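Local coordinates for penicillin-binding protein (Bacillus halodurans, PDB 3TG9) that probably binds penicillin-type beta-lactams through a serine-based active site of the beta-lactamase and penicillin-binding protein family, at residues B[263-268]-B[274-279]. Sequence-based numbering, arbitrary orientation.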
# COMPACT_ATOMS: atom_id res chain seq x y z
N VAL B 263 28.26 11.77 23.31
CA VAL B 263 29.17 11.13 22.37
C VAL B 263 29.67 12.17 21.40
O VAL B 263 28.92 13.06 20.98
CB VAL B 263 28.47 10.01 21.56
CG1 VAL B 263 29.47 9.30 20.66
CG2 VAL B 263 27.80 9.02 22.49
N HIS B 264 30.95 12.08 21.05
CA HIS B 264 31.48 12.85 19.94
C HIS B 264 31.61 11.90 18.76
O HIS B 264 32.30 10.89 18.86
CB HIS B 264 32.83 13.46 20.30
CG HIS B 264 33.42 14.30 19.21
ND1 HIS B 264 34.73 14.75 19.24
CD2 HIS B 264 32.89 14.78 18.06
CE1 HIS B 264 34.97 15.47 18.16
NE2 HIS B 264 33.87 15.50 17.43
N CYS B 265 30.96 12.22 17.65
CA CYS B 265 30.98 11.34 16.48
C CYS B 265 32.12 11.67 15.52
O CYS B 265 32.91 10.80 15.16
CB CYS B 265 29.65 11.41 15.74
SG CYS B 265 28.26 11.45 16.85
N GLU B 266 32.18 12.93 15.11
CA GLU B 266 33.27 13.43 14.28
C GLU B 266 33.16 14.93 14.13
O GLU B 266 32.07 15.47 14.00
CB GLU B 266 33.25 12.77 12.90
CG GLU B 266 32.20 13.34 11.96
CD GLU B 266 32.52 13.08 10.49
OE1 GLU B 266 31.82 13.64 9.62
OE2 GLU B 266 33.48 12.32 10.21
N ASP B 267 34.30 15.61 14.17
CA ASP B 267 34.33 17.04 13.93
C ASP B 267 33.37 17.77 14.86
O ASP B 267 33.56 17.78 16.07
CB ASP B 267 33.98 17.32 12.47
CG ASP B 267 34.88 16.59 11.50
OD1 ASP B 267 36.11 16.57 11.74
OD2 ASP B 267 34.37 16.04 10.50
N ASP B 268 32.34 18.38 14.27
CA ASP B 268 31.40 19.22 14.99
C ASP B 268 30.18 18.46 15.46
O ASP B 268 29.33 19.01 16.16
CB ASP B 268 30.93 20.38 14.11
CG ASP B 268 31.96 21.48 14.01
OD1 ASP B 268 32.97 21.42 14.76
OD2 ASP B 268 31.76 22.41 13.20
N GLY B 274 19.20 10.56 21.70
CA GLY B 274 18.25 10.53 20.60
C GLY B 274 18.17 11.82 19.81
O GLY B 274 17.18 12.06 19.11
N VAL B 275 19.21 12.64 19.91
CA VAL B 275 19.23 13.91 19.19
C VAL B 275 20.67 14.18 18.73
O VAL B 275 21.62 13.73 19.38
CB VAL B 275 18.68 15.04 20.10
CG1 VAL B 275 19.59 15.25 21.30
CG2 VAL B 275 18.50 16.34 19.31
N TRP B 276 20.84 14.89 17.61
CA TRP B 276 22.16 15.31 17.15
C TRP B 276 22.51 16.69 17.69
O TRP B 276 21.63 17.54 17.89
CB TRP B 276 22.22 15.37 15.62
CG TRP B 276 22.17 14.03 14.94
CD1 TRP B 276 21.09 13.43 14.37
CD2 TRP B 276 23.27 13.12 14.76
NE1 TRP B 276 21.44 12.21 13.84
CE2 TRP B 276 22.78 12.00 14.07
CE3 TRP B 276 24.62 13.16 15.11
CZ2 TRP B 276 23.59 10.91 13.73
CZ3 TRP B 276 25.43 12.09 14.77
CH2 TRP B 276 24.91 10.98 14.09
N ILE B 277 23.79 16.93 17.94
CA ILE B 277 24.25 18.21 18.45
C ILE B 277 25.37 18.80 17.60
O ILE B 277 26.35 18.12 17.28
CB ILE B 277 24.74 18.10 19.90
CG1 ILE B 277 23.62 17.55 20.79
CG2 ILE B 277 25.24 19.45 20.42
CD1 ILE B 277 24.07 17.17 22.17
N LYS B 278 25.21 20.06 17.21
CA LYS B 278 26.25 20.74 16.46
C LYS B 278 26.96 21.68 17.40
O LYS B 278 26.36 22.61 17.95
CB LYS B 278 25.65 21.51 15.29
CG LYS B 278 26.68 22.03 14.30
CD LYS B 278 27.20 20.90 13.42
CE LYS B 278 26.04 20.19 12.72
NZ LYS B 278 26.51 19.42 11.55
N GLN B 279 28.25 21.43 17.61
CA GLN B 279 29.05 22.22 18.53
C GLN B 279 30.37 22.62 17.88
O GLN B 279 31.20 21.77 17.55
CB GLN B 279 29.32 21.44 19.81
CG GLN B 279 30.00 22.24 20.90
CD GLN B 279 30.45 21.36 22.05
OE1 GLN B 279 29.74 21.19 23.03
NE2 GLN B 279 31.64 20.78 21.91
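Both first torsions set the side chain beside the backbone N, SG of C265 at chi1 -41° and the indole CG of W276 at chi1 -70°, and the two residues meet. SG then lies 3.6 Å from W276 CZ3, an oblique sulfur-aromatic contact. It lies at the margin of the large antiparallel sheet of this beta-lactamase-type fold, where strand 269-271 runs between 263-266 and 276-279. A classic beta bulge, with C265 and E266 both facing D269, marks 263-266, an outermost strand within this chain. The same indole packs edge-to-face on Y271 and touches residues of a possible SxxK motif (S55, K58 and Y152 in the pattern).

At the other end the chain turns through D267 and D268. H264 NE2 donates to D267 O (2.7 Å), a bent bond in which the donor stands above the carbonyl plane. D268 CB rests 3.8 Å from K278 CD, on a lysine chain bent at chi2 and chi3. The two charged ends part: K278 NZ forms a salt bridge with D269, and D268 OD2 takes a hydrogen bond from Q280 NE2. K278 CA makes a CA-H...O contact with D268 O at 3.5 Å. The one hydrogen bond between 263-268 and 274-279 is nearly straight: Q279 N donates to D268 O at 3.0 Å, in the carbonyl plane, with 173° at the hydrogen.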